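Glyco_hydro_cc domain-containing protein (PDB 6UAV) probably hydrolyses internal beta-1,3 linkages of glucans, as a bacterial endo-beta-1,3-glucanase of glycoside hydrolase family 128, subgroup II. Local coordinates at residues A[4-9]-A[251-256]; A[11-16]-A[34-39]; A[15-20]-A[238-243]; A[23-28]-A[48-53]. All coordinates share one frame; numbering follows the deposited sequence.

Contact 1: A[4-9]-A[251-256]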
loop_
_atom_site.group_PDB
_atom_site.type_symbol
_atom_site.label_atom_id
_atom_site.label_comp_id
_atom_site.label_asym_id
_atom_site.label_seq_id
_atom_site.Cartn_x
_atom_site.Cartn_y
_atom_site.Cartn_z
ATOM N N VAL A 4 -4.918 -7.717 -11.912
ATOM C CA VAL A 4 -5.257 -7.912 -10.462
ATOM C C VAL A 4 -4.316 -7.062 -9.608
ATOM O O VAL A 4 -4.668 -6.781 -8.475
ATOM C CB VAL A 4 -5.189 -9.387 -10.022
ATOM C CG1 VAL A 4 -3.807 -9.967 -10.272
ATOM C CG2 VAL A 4 -5.616 -9.592 -8.547
ATOM N N LYS A 5 -3.133 -6.672 -10.117
ATOM C CA LYS A 5 -2.148 -5.957 -9.243
ATOM C C LYS A 5 -2.544 -4.493 -9.054
ATOM O O LYS A 5 -2.077 -3.866 -8.112
ATOM C CB LYS A 5 -0.763 -5.961 -9.895
ATOM C CG LYS A 5 -0.248 -7.330 -10.285
ATOM C CD LYS A 5 1.286 -7.362 -10.249
ATOM C CE LYS A 5 1.859 -8.652 -10.831
ATOM N NZ LYS A 5 3.311 -8.793 -10.487
ATOM N N ARG A 6 -3.269 -3.913 -10.016
ATOM C CA ARG A 6 -3.290 -2.445 -10.180
ATOM C C ARG A 6 -4.241 -1.771 -9.195
ATOM O O ARG A 6 -5.420 -1.934 -9.298
ATOM C CB ARG A 6 -3.576 -2.089 -11.647
ATOM C CG ARG A 6 -3.393 -0.607 -11.889
ATOM C CD ARG A 6 -3.126 -0.269 -13.347
ATOM N NE ARG A 6 -2.101 -1.114 -13.938
ATOM C CZ ARG A 6 -1.969 -1.396 -15.237
ATOM N NH1 ARG A 6 -2.708 -0.814 -16.168
ATOM N NH2 ARG A 6 -1.041 -2.256 -15.585
ATOM N N GLY A 7 -3.717 -0.929 -8.309
ATOM C CA GLY A 7 -4.536 -0.240 -7.320
ATOM C C GLY A 7 -4.210 1.226 -7.221
ATOM O O GLY A 7 -3.304 1.748 -7.898
ATOM N N VAL A 8 -4.935 1.864 -6.322
ATOM C CA VAL A 8 -4.728 3.294 -5.999
ATOM C C VAL A 8 -4.720 3.426 -4.484
ATOM O O VAL A 8 -5.591 2.867 -3.842
ATOM C CB VAL A 8 -5.800 4.164 -6.701
ATOM C CG1 VAL A 8 -5.526 5.640 -6.446
ATOM C CG2 VAL A 8 -5.809 3.879 -8.207
ATOM N N ALA A 9 -3.842 4.294 -3.977
ATOM C CA ALA A 9 -3.745 4.658 -2.552
ATOM C C ALA A 9 -4.456 5.985 -2.367
ATOM O O ALA A 9 -3.888 6.991 -2.787
ATOM C CB ALA A 9 -2.294 4.754 -2.152
ATOM N N GLN A 251 -5.629 8.373 -17.060
ATOM C CA GLN A 251 -5.973 7.596 -18.265
ATOM C C GLN A 251 -4.753 6.702 -18.563
ATOM O O GLN A 251 -4.916 5.512 -18.939
ATOM C CB GLN A 251 -6.360 8.555 -19.404
ATOM C CG GLN A 251 -7.002 7.866 -20.583
ATOM C CD GLN A 251 -8.509 7.795 -20.452
ATOM O OE1 GLN A 251 -9.095 6.719 -20.282
ATOM N NE2 GLN A 251 -9.163 8.954 -20.535
ATOM N N TYR A 252 -3.554 7.263 -18.496
ATOM C CA TYR A 252 -2.324 6.545 -18.899
ATOM C C TYR A 252 -2.139 5.324 -17.989
ATOM O O TYR A 252 -2.012 4.170 -18.479
ATOM C CB TYR A 252 -1.133 7.497 -18.888
ATOM C CG TYR A 252 0.149 6.897 -19.395
ATOM C CD1 TYR A 252 0.274 6.547 -20.729
ATOM C CD2 TYR A 252 1.270 6.792 -18.605
ATOM C CE1 TYR A 252 1.466 6.062 -21.252
ATOM C CE2 TYR A 252 2.470 6.323 -19.112
ATOM C CZ TYR A 252 2.574 5.925 -20.433
ATOM O OH TYR A 252 3.732 5.408 -20.974
ATOM N N TYR A 253 -2.216 5.546 -16.689
ATOM C CA TYR A 253 -2.125 4.457 -15.673
ATOM C C TYR A 253 -3.045 3.287 -16.003
ATOM O O TYR A 253 -2.610 2.087 -15.969
ATOM C CB TYR A 253 -2.435 4.995 -14.289
ATOM C CG TYR A 253 -2.222 4.047 -13.134
ATOM C CD1 TYR A 253 -1.013 3.420 -12.894
ATOM C CD2 TYR A 253 -3.225 3.823 -12.195
ATOM C CE1 TYR A 253 -0.798 2.579 -11.809
ATOM C CE2 TYR A 253 -3.021 3.017 -11.085
ATOM C CZ TYR A 253 -1.793 2.402 -10.863
ATOM O OH TYR A 253 -1.528 1.577 -9.820
ATOM N N LEU A 254 -4.298 3.593 -16.299
ATOM C CA LEU A 254 -5.317 2.536 -16.491
ATOM C C LEU A 254 -5.075 1.780 -17.781
ATOM O O LEU A 254 -5.563 0.596 -17.882
ATOM C CB LEU A 254 -6.725 3.158 -16.418
ATOM C CG LEU A 254 -7.026 3.962 -15.157
ATOM C CD1 LEU A 254 -8.433 4.543 -15.230
ATOM C CD2 LEU A 254 -6.871 3.151 -13.905
ATOM N N SER A 255 -4.381 2.384 -18.733
ATOM C CA SER A 255 -4.128 1.825 -20.092
ATOM C C SER A 255 -2.907 0.923 -20.103
ATOM O O SER A 255 -2.742 0.191 -21.091
ATOM C CB SER A 255 -3.850 2.951 -21.085
ATOM O OG SER A 255 -2.447 3.372 -20.996
ATOM N N LEU A 256 -2.022 1.039 -19.123
ATOM C CA LEU A 256 -0.721 0.323 -19.179
ATOM C C LEU A 256 -0.957 -1.183 -19.273
ATOM O O LEU A 256 -1.878 -1.733 -18.667
ATOM C CB LEU A 256 0.137 0.724 -17.972
ATOM C CG LEU A 256 0.676 2.148 -18.105
ATOM C CD1 LEU A 256 1.323 2.634 -16.802
ATOM C CD2 LEU A 256 1.625 2.255 -19.270
#
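R6 and Y253 run past each other in opposite directions, each ending on the backbone of the other's segment. The arginine reaches L256, just after helix 248-255, where two of its nitrogens take the same carbonyl oxygen. NH1 of R6 lies 2.8 Å from L256 O, with an N-H...O angle of 162°, and R6 NH2 makes a longer, more bent bond of 3.2 Å to L256 O. The oxygen sits in the guanidinium plane, and both nitrogens come to it from one face of its carbonyl group. Going the other way, the phenol donates to strand 6-9: Y253 OH is 2.6 Å from G7 O and lies in the carbonyl plane. Between these two ends the aliphatic part of the arginine covers the ring, with R6 CD 3.9 Å from the Y253 ring centroid, a CH-pi contact over the centre of the face. V8 CG2 adds an apolar touch at the ring edge, 4.1 Å from Y253 CE2.

Further out, the bend in the R6 chain at chi3 (-48°) turns the guanidinium toward the helix end, where P257 O accepts from NH2; NE donates to the hydroxyl of Y223 on strand 220-225. M207 of helix 200-216 packs on Y253 and L256. The arrangement ties the first strand of the TIM barrel to its last helix. With carbonyl oxygens just past the C-terminal end of that helix and one tyrosine hydroxyl around it, the buried guanidinium probably stays positively charged without a carboxylate across this contact.

Contact 2: A[11-16]-A[34-39]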
loop_
_atom_site.group_PDB
_atom_site.type_symbol
_atom_site.label_atom_id
_atom_site.label_comp_id
_atom_site.label_asym_id
_atom_site.label_seq_id
_atom_site.Cartn_x
_atom_site.Cartn_y
_atom_site.Cartn_z
ATOM N N ASP A 11 -8.444 7.774 -0.626
ATOM C CA ASP A 11 -9.758 7.558 0.019
ATOM C C ASP A 11 -10.856 7.849 -1.016
ATOM O O ASP A 11 -11.545 8.884 -0.929
ATOM C CB ASP A 11 -9.882 8.394 1.285
ATOM C CG ASP A 11 -11.090 8.029 2.118
ATOM O OD1 ASP A 11 -11.597 6.884 1.973
ATOM O OD2 ASP A 11 -11.421 8.836 2.989
ATOM N N VAL A 12 -11.103 6.883 -1.903
ATOM C CA VAL A 12 -12.142 7.052 -2.949
ATOM C C VAL A 12 -13.482 7.261 -2.226
ATOM O O VAL A 12 -13.856 6.416 -1.358
ATOM C CB VAL A 12 -12.211 5.834 -3.853
ATOM C CG1 VAL A 12 -13.335 5.999 -4.839
ATOM C CG2 VAL A 12 -10.894 5.589 -4.558
ATOM N N ALA A 13 -14.169 8.370 -2.525
ATOM C CA ALA A 13 -15.443 8.764 -1.859
ATOM C C ALA A 13 -16.618 8.701 -2.858
ATOM O O ALA A 13 -17.733 8.177 -2.530
ATOM C CB ALA A 13 -15.267 10.111 -1.221
ATOM N N SER A 14 -16.342 8.925 -4.117
ATOM C CA SER A 14 -17.383 9.170 -5.123
ATOM C C SER A 14 -17.534 7.939 -5.990
ATOM O O SER A 14 -16.566 7.534 -6.601
ATOM C CB SER A 14 -17.014 10.329 -5.941
ATOM O OG SER A 14 -17.968 10.504 -6.978
ATOM N N PRO A 15 -18.764 7.420 -6.144
ATOM C CA PRO A 15 -19.034 6.391 -7.149
ATOM C C PRO A 15 -18.581 6.848 -8.543
ATOM O O PRO A 15 -18.062 6.054 -9.285
ATOM C CB PRO A 15 -20.551 6.169 -7.084
ATOM C CG PRO A 15 -20.894 6.612 -5.693
ATOM C CD PRO A 15 -19.981 7.783 -5.371
ATOM N N ALA A 16 -18.704 8.141 -8.859
ATOM C CA ALA A 16 -18.247 8.650 -10.178
ATOM C C ALA A 16 -16.737 8.387 -10.352
ATOM O O ALA A 16 -16.294 8.070 -11.457
ATOM C CB ALA A 16 -18.564 10.093 -10.292
ATOM N N LYS A 34 -12.094 0.805 7.089
ATOM C CA LYS A 34 -13.334 0.750 6.267
ATOM C C LYS A 34 -13.276 1.789 5.170
ATOM O O LYS A 34 -12.619 2.835 5.327
ATOM C CB LYS A 34 -14.531 1.022 7.156
ATOM C CG LYS A 34 -14.942 -0.170 8.008
ATOM C CD LYS A 34 -15.845 0.208 9.103
ATOM C CE LYS A 34 -16.225 -0.965 10.010
ATOM N NZ LYS A 34 -16.513 -0.450 11.362
ATOM N N PRO A 35 -14.025 1.569 4.082
ATOM C CA PRO A 35 -14.103 2.562 3.028
ATOM C C PRO A 35 -14.781 3.840 3.514
ATOM O O PRO A 35 -15.460 3.887 4.578
ATOM C CB PRO A 35 -14.964 1.928 1.944
ATOM C CG PRO A 35 -15.053 0.491 2.291
ATOM C CD PRO A 35 -14.842 0.385 3.786
ATOM N N HIS A 36 -14.630 4.874 2.704
ATOM C CA HIS A 36 -15.305 6.163 2.945
ATOM C C HIS A 36 -16.814 5.941 3.143
ATOM O O HIS A 36 -17.412 5.109 2.445
ATOM C CB HIS A 36 -15.095 7.108 1.779
ATOM C CG HIS A 36 -15.465 8.514 2.099
ATOM N ND1 HIS A 36 -16.758 8.947 2.139
ATOM C CD2 HIS A 36 -14.687 9.570 2.442
ATOM C CE1 HIS A 36 -16.760 10.241 2.460
ATOM N NE2 HIS A 36 -15.487 10.662 2.585
ATOM N N ASP A 37 -17.419 6.666 4.067
ATOM C CA ASP A 37 -18.835 6.443 4.452
ATOM C C ASP A 37 -19.771 6.671 3.259
ATOM O O ASP A 37 -20.856 6.041 3.243
ATOM C CB ASP A 37 -19.260 7.312 5.648
ATOM C CG ASP A 37 -18.791 6.766 7.004
ATOM O OD1 ASP A 37 -18.435 5.546 7.092
ATOM O OD2 ASP A 37 -18.696 7.592 7.958
ATOM N N ARG A 38 -19.371 7.488 2.290
ATOM C CA ARG A 38 -20.202 7.772 1.085
ATOM C C ARG A 38 -20.468 6.459 0.338
ATOM O O ARG A 38 -21.569 6.333 -0.271
ATOM C CB ARG A 38 -19.538 8.859 0.251
ATOM C CG ARG A 38 -20.414 9.311 -0.905
ATOM C CD ARG A 38 -19.752 10.457 -1.652
ATOM N NE ARG A 38 -20.499 10.851 -2.845
ATOM C CZ ARG A 38 -20.051 11.684 -3.787
ATOM N NH1 ARG A 38 -20.811 11.972 -4.836
ATOM N NH2 ARG A 38 -18.868 12.244 -3.648
ATOM N N LEU A 39 -19.582 5.450 0.469
ATOM C CA LEU A 39 -19.740 4.214 -0.369
ATOM C C LEU A 39 -20.517 3.129 0.362
ATOM O O LEU A 39 -20.673 2.022 -0.204
ATOM C CB LEU A 39 -18.349 3.711 -0.752
ATOM C CG LEU A 39 -17.584 4.566 -1.751
ATOM C CD1 LEU A 39 -16.178 4.031 -1.955
ATOM C CD2 LEU A 39 -18.258 4.578 -3.092
HETATM O O HOH W 1 -12.678 4.909 0.410
#
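D11 points OD2 at the edge of the H36 imidazole, 3.4 Å from H36 CD2, its carboxylate turned 45° from the ring. Its other oxygen, OD1, accepts from N30 ND2 and from a bridging water. That water also donates to V12 O, 2.6 Å away, and accepts from H36 N, so it joins the two loops where no direct hydrogen bond does. V12 O additionally meets the CB of H36 and the CD1 of L39. A13 then sets its methyl over the middle of the imidazole: A13 CB lies 3.6 Å from the H36 ring centroid. The ring is held from within its own loop, since R38 N donates to H36 ND1 in the ring plane. A13 O is buried under the R38 chain, 3.2 Å from R38 CD, and has no polar partner. R38 is extended from CG to NE (chi2 176°), which carries its guanidinium across S14, whose CB and CA lie over one face. S14 caps helix 15-22 through a weak bond from A16 N; E243 OE2 hydrogen-bonds S14 OG and forms a salt bridge with R38 NH1. P15 ends the walk, its CG 4.2 Å from L39 CD2. Beneath, V12 and L39 pack on L18 of helix 15-22 and on W28 of strand 27-29, while P15 leans on Y48 of helix 44-48.

Contact 3: A[15-20]-A[238-243]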
loop_
_atom_site.group_PDB
_atom_site.type_symbol
_atom_site.label_atom_id
_atom_site.label_comp_id
_atom_site.label_asym_id
_atom_site.label_seq_id
_atom_site.Cartn_x
_atom_site.Cartn_y
_atom_site.Cartn_z
ATOM N N PRO A 15 -18.764 7.420 -6.144
ATOM C CA PRO A 15 -19.034 6.391 -7.149
ATOM C C PRO A 15 -18.581 6.848 -8.543
ATOM O O PRO A 15 -18.062 6.054 -9.285
ATOM C CB PRO A 15 -20.551 6.169 -7.084
ATOM C CG PRO A 15 -20.894 6.612 -5.693
ATOM C CD PRO A 15 -19.981 7.783 -5.371
ATOM N N ALA A 16 -18.704 8.141 -8.859
ATOM C CA ALA A 16 -18.247 8.650 -10.178
ATOM C C ALA A 16 -16.737 8.387 -10.352
ATOM O O ALA A 16 -16.294 8.070 -11.457
ATOM C CB ALA A 16 -18.564 10.093 -10.292
ATOM N N ASP A 17 -15.957 8.596 -9.296
ATOM C CA ASP A 17 -14.510 8.302 -9.341
ATOM C C ASP A 17 -14.286 6.810 -9.560
ATOM O O ASP A 17 -13.384 6.453 -10.270
ATOM C CB ASP A 17 -13.814 8.783 -8.076
ATOM C CG ASP A 17 -13.584 10.269 -8.008
ATOM O OD1 ASP A 17 -13.582 10.961 -9.097
ATOM O OD2 ASP A 17 -13.262 10.720 -6.891
ATOM N N LEU A 18 -15.085 5.926 -8.959
ATOM C CA LEU A 18 -15.002 4.474 -9.307
ATOM C C LEU A 18 -15.331 4.195 -10.769
ATOM O O LEU A 18 -14.644 3.330 -11.346
ATOM C CB LEU A 18 -15.911 3.661 -8.393
ATOM C CG LEU A 18 -15.445 3.582 -6.960
ATOM C CD1 LEU A 18 -16.508 2.901 -6.115
ATOM C CD2 LEU A 18 -14.098 2.907 -6.847
ATOM N N SER A 19 -16.321 4.845 -11.386
ATOM C CA SER A 19 -16.628 4.632 -12.821
ATOM C C SER A 19 -15.342 4.899 -13.611
ATOM O O SER A 19 -14.937 4.048 -14.466
ATOM C CB SER A 19 -17.742 5.524 -13.309
ATOM O OG SER A 19 -19.023 5.124 -12.816
ATOM N N ALA A 20 -14.672 6.011 -13.293
ATOM C CA ALA A 20 -13.481 6.487 -14.045
ATOM C C ALA A 20 -12.332 5.474 -13.846
ATOM O O ALA A 20 -11.677 5.063 -14.850
ATOM C CB ALA A 20 -13.149 7.888 -13.551
ATOM N N SER A 238 -1.325 13.221 -9.552
ATOM C CA SER A 238 -2.803 12.987 -9.484
ATOM C C SER A 238 -3.332 12.161 -10.675
ATOM O O SER A 238 -3.049 12.504 -11.853
ATOM C CB SER A 238 -3.582 14.296 -9.369
ATOM O OG SER A 238 -3.262 14.976 -8.153
ATOM N N LEU A 239 -4.168 11.159 -10.386
ATOM C CA LEU A 239 -4.875 10.357 -11.404
ATOM C C LEU A 239 -6.261 10.939 -11.738
ATOM O O LEU A 239 -6.786 10.587 -12.794
ATOM C CB LEU A 239 -5.075 8.946 -10.887
ATOM C CG LEU A 239 -3.838 8.156 -10.489
ATOM C CD1 LEU A 239 -4.282 6.859 -9.875
ATOM C CD2 LEU A 239 -2.909 7.887 -11.651
ATOM N N LEU A 240 -6.781 11.828 -10.902
ATOM C CA LEU A 240 -8.172 12.363 -10.992
ATOM C C LEU A 240 -8.128 13.894 -10.916
ATOM O O LEU A 240 -7.219 14.470 -10.276
ATOM C CB LEU A 240 -9.038 11.807 -9.858
ATOM C CG LEU A 240 -9.337 10.315 -9.950
ATOM C CD1 LEU A 240 -9.756 9.752 -8.603
ATOM C CD2 LEU A 240 -10.349 9.992 -11.069
ATOM N N ASP A 241 -9.119 14.546 -11.522
ATOM C CA ASP A 241 -9.214 16.033 -11.394
ATOM C C ASP A 241 -10.641 16.333 -10.920
ATOM O O ASP A 241 -10.904 16.126 -9.704
ATOM C CB ASP A 241 -8.784 16.752 -12.663
ATOM C CG ASP A 241 -8.684 18.265 -12.508
ATOM O OD1 ASP A 241 -8.872 18.797 -11.376
ATOM O OD2 ASP A 241 -8.486 18.901 -13.504
ATOM N N ALA A 242 -11.538 16.764 -11.807
ATOM C CA ALA A 242 -12.956 16.968 -11.435
ATOM C C ALA A 242 -13.507 15.637 -10.907
ATOM O O ALA A 242 -13.045 14.586 -11.317
ATOM C CB ALA A 242 -13.759 17.459 -12.640
ATOM N N GLU A 243 -14.558 15.676 -10.097
ATOM C CA GLU A 243 -15.262 14.445 -9.700
ATOM C C GLU A 243 -15.604 13.598 -10.932
ATOM O O GLU A 243 -16.222 14.095 -11.900
ATOM C CB GLU A 243 -16.468 14.773 -8.839
ATOM C CG GLU A 243 -17.184 13.549 -8.359
ATOM C CD GLU A 243 -18.221 13.835 -7.300
ATOM O OE1 GLU A 243 -18.462 15.019 -7.019
ATOM O OE2 GLU A 243 -18.841 12.862 -6.878
#
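In this TIM barrel, D17 and L240 bring the first helix, 15-22, against the loop that follows the last strand, 220-225. The tight part is their meeting: L240 CD1 lies 3.9 Å from D17 CG, and the other methyl, L240 CD2, lies 3.9 Å from D17 OD1. The leucine crosses the carboxylate at a slant, and its CD2 also reaches the methyl of A20 one turn further along the helix, 4.3 Å from A20 CB. D17 keeps its acid group beside a leucine because its polar needs are met by others. G244 N donates to OD1, and OD2 forms a salt bridge with R229, which also holds the D241 and A242 carbonyl oxygens. With CG anti to its carbonyl carbon (chi1 -76°), D17 swings its carboxylate toward the loop.

The outer side is looser. E243 is exposed, and apart from its approach to D17 it touches the helix through a long carbon-to-carbon approach, E243 CG 4.2 Å from A16 CB. Its extended chain carries the acid to the N-terminal end of the helix. The two acids stay apart, D17 OD2 being 6.0 Å from E243 OE2. No hydrogen bond links the two segments directly; the nearest approach of D17 to the E243 backbone is D17 OD1 to E243 C, at 3.8 Å.

Contact 4: A[23-28]-A[48-53]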
loop_
_atom_site.group_PDB
_atom_site.type_symbol
_atom_site.label_atom_id
_atom_site.label_comp_id
_atom_site.label_asym_id
_atom_site.label_seq_id
_atom_site.Cartn_x
_atom_site.Cartn_y
_atom_site.Cartn_z
ATOM N N THR A 23 -12.078 0.870 -15.027
ATOM C CA THR A 23 -11.664 0.261 -16.321
ATOM C C THR A 23 -10.288 -0.394 -16.210
ATOM O O THR A 23 -10.069 -1.397 -16.899
ATOM C CB THR A 23 -11.731 1.272 -17.463
ATOM O OG1 THR A 23 -10.765 2.269 -17.137
ATOM C CG2 THR A 23 -13.150 1.788 -17.611
ATOM N N GLY A 24 -9.395 0.142 -15.404
ATOM C CA GLY A 24 -8.031 -0.420 -15.237
ATOM C C GLY A 24 -7.629 -0.742 -13.792
ATOM O O GLY A 24 -6.550 -1.306 -13.619
ATOM N N MET A 25 -8.370 -0.321 -12.777
ATOM C CA MET A 25 -7.974 -0.427 -11.359
ATOM C C MET A 25 -8.734 -1.598 -10.744
ATOM O O MET A 25 -9.988 -1.571 -10.867
ATOM C CB MET A 25 -8.369 0.844 -10.597
ATOM C CG MET A 25 -8.023 0.786 -9.140
ATOM S SD MET A 25 -8.705 2.134 -8.063
ATOM C CE MET A 25 -10.401 1.593 -7.871
ATOM N N SER A 26 -8.051 -2.535 -10.085
ATOM C CA SER A 26 -8.669 -3.684 -9.388
ATOM C C SER A 26 -8.949 -3.360 -7.925
ATOM O O SER A 26 -9.888 -3.951 -7.384
ATOM C CB SER A 26 -7.811 -4.870 -9.573
ATOM O OG SER A 26 -8.050 -5.332 -10.885
ATOM N N TRP A 27 -8.190 -2.465 -7.275
ATOM C CA TRP A 27 -8.393 -2.319 -5.818
ATOM C C TRP A 27 -7.951 -0.952 -5.329
ATOM O O TRP A 27 -7.236 -0.236 -6.041
ATOM C CB TRP A 27 -7.643 -3.437 -5.073
ATOM C CG TRP A 27 -6.154 -3.280 -5.113
ATOM C CD1 TRP A 27 -5.330 -3.496 -6.187
ATOM C CD2 TRP A 27 -5.310 -2.739 -4.079
ATOM N NE1 TRP A 27 -4.033 -3.175 -5.882
ATOM C CE2 TRP A 27 -3.994 -2.718 -4.585
ATOM C CE3 TRP A 27 -5.540 -2.310 -2.780
ATOM C CZ2 TRP A 27 -2.922 -2.338 -3.788
ATOM C CZ3 TRP A 27 -4.475 -1.940 -2.007
ATOM C CH2 TRP A 27 -3.192 -1.911 -2.509
ATOM N N TRP A 28 -8.371 -0.628 -4.141
ATOM C CA TRP A 28 -7.872 0.586 -3.468
ATOM C C TRP A 28 -7.826 0.373 -1.976
ATOM O O TRP A 28 -8.390 -0.589 -1.464
ATOM C CB TRP A 28 -8.727 1.819 -3.803
ATOM C CG TRP A 28 -9.967 2.055 -2.971
ATOM C CD1 TRP A 28 -10.074 2.960 -1.959
ATOM C CD2 TRP A 28 -11.248 1.425 -3.057
ATOM N NE1 TRP A 28 -11.334 2.980 -1.443
ATOM C CE2 TRP A 28 -12.089 2.049 -2.106
ATOM C CE3 TRP A 28 -11.781 0.418 -3.881
ATOM C CZ2 TRP A 28 -13.421 1.684 -1.928
ATOM C CZ3 TRP A 28 -13.112 0.102 -3.718
ATOM C CH2 TRP A 28 -13.896 0.682 -2.730
ATOM N N TYR A 48 -18.513 -2.300 -10.185
ATOM C CA TYR A 48 -17.265 -1.742 -10.749
ATOM C C TYR A 48 -16.175 -2.823 -10.795
ATOM O O TYR A 48 -15.098 -2.558 -11.362
ATOM C CB TYR A 48 -16.799 -0.563 -9.890
ATOM C CG TYR A 48 -17.823 0.527 -9.768
ATOM C CD1 TYR A 48 -17.996 1.480 -10.749
ATOM C CD2 TYR A 48 -18.571 0.678 -8.631
ATOM C CE1 TYR A 48 -18.951 2.484 -10.631
ATOM C CE2 TYR A 48 -19.542 1.642 -8.489
ATOM C CZ TYR A 48 -19.694 2.602 -9.456
ATOM O OH TYR A 48 -20.637 3.564 -9.254
ATOM N N ASN A 49 -16.398 -3.998 -10.197
ATOM C CA ASN A 49 -15.340 -5.043 -10.123
ATOM C C ASN A 49 -14.077 -4.435 -9.511
ATOM O O ASN A 49 -12.955 -4.590 -10.024
ATOM C CB ASN A 49 -15.136 -5.687 -11.486
ATOM C CG ASN A 49 -14.237 -6.901 -11.379
ATOM O OD1 ASN A 49 -14.145 -7.531 -10.306
ATOM N ND2 ASN A 49 -13.608 -7.239 -12.497
ATOM N N VAL A 50 -14.228 -3.747 -8.390
ATOM C CA VAL A 50 -13.098 -3.240 -7.564
ATOM C C VAL A 50 -13.264 -3.809 -6.160
ATOM O O VAL A 50 -14.404 -4.152 -5.739
ATOM C CB VAL A 50 -12.985 -1.699 -7.586
ATOM C CG1 VAL A 50 -12.753 -1.183 -8.995
ATOM C CG2 VAL A 50 -14.230 -1.062 -7.007
ATOM N N ASP A 51 -12.140 -4.023 -5.483
ATOM C CA ASP A 51 -12.188 -4.427 -4.055
ATOM C C ASP A 51 -11.476 -3.387 -3.204
ATOM O O ASP A 51 -10.544 -2.756 -3.651
ATOM C CB ASP A 51 -11.718 -5.857 -3.830
ATOM C CG ASP A 51 -10.269 -6.122 -4.127
ATOM O OD1 ASP A 51 -9.957 -6.266 -5.333
ATOM O OD2 ASP A 51 -9.464 -6.182 -3.148
ATOM N N PHE A 52 -11.957 -3.201 -1.989
ATOM C CA PHE A 52 -11.310 -2.336 -0.962
ATOM C C PHE A 52 -10.531 -3.240 -0.002
ATOM O O PHE A 52 -11.057 -4.291 0.416
ATOM C CB PHE A 52 -12.362 -1.589 -0.150
ATOM C CG PHE A 52 -11.852 -0.881 1.079
ATOM C CD1 PHE A 52 -11.167 0.316 0.965
ATOM C CD2 PHE A 52 -12.004 -1.452 2.345
ATOM C CE1 PHE A 52 -10.696 0.959 2.106
ATOM C CE2 PHE A 52 -11.507 -0.796 3.460
ATOM C CZ PHE A 52 -10.829 0.392 3.337
ATOM N N VAL A 53 -9.343 -2.837 0.409
ATOM C CA VAL A 53 -8.481 -3.614 1.355
ATOM C C VAL A 53 -8.318 -2.783 2.597
ATOM O O VAL A 53 -7.855 -1.656 2.539
ATOM C CB VAL A 53 -7.110 -3.983 0.763
ATOM C CG1 VAL A 53 -6.219 -4.738 1.776
ATOM C CG2 VAL A 53 -7.284 -4.784 -0.510
#
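S26 O takes the shortest hydrogen bond of the pairing, from D51 N at 2.9 Å, and V50 CA-H also points at it. The bonding then steps along the two parallel strands: W28 N donates to D51 O, and V53 N donates to W28 O at 3.1 Å. W27 is paired with D51 on one face of the sheet and W28 with F52 on the other.

On the face of W28 and F52 the indole carries the packing. F52 turns a ring edge to W28, the phenyl plane at 60° to the five-membered ring of W28 and their centroids 5.2 Å apart. F52 CB sits 3.8 Å from the centroid of the W28 six-membered ring. W28 CG lies between its own N and carbonyl carbon (chi1 85°), and this brings the indole back over the neighbouring strand, where W28 CZ3 touches V50 CG2 at 3.7 Å. Before the strands begin, M25 CE rests against V50 CG1.

On the W27 face, V53 CG2 lies 3.8 Å from W27 CE3, while the D51 carboxylate lies beside W27 CB and forms a salt bridge with R222 of strand 220-225. W27 NE1 donates to K5 O and its ring meets W181 edge-to-face. Strands 27-29 and 51-56 form a parallel beta-alpha-beta unit through helix 44-48, whose Y44 meets W28 edge-to-face; strand 6-9 flanks strand 27-29.

Overall arrangement
Contacts 1 and 4 are buried and built on the barrel strands: strand 6-9 pairs with strand 27-29, R6 O accepting from S26 N. Contact 4 is sheet bonding with aromatic packing, whereas contact 1 joins strand to helix through side chains that seek backbone carbonyls. Contacts 2 and 3 lie nearer the surface and share P15 and A16 at the start of helix 15-22. Neither has a direct hydrogen bond between its segments; instead E243 of contact 3 reaches S14 and R38 of contact 2. L18 and L39 connect this outer layer to V50 and W28 of contact 4, and L239 packs on V8 and Y253 of contact 1.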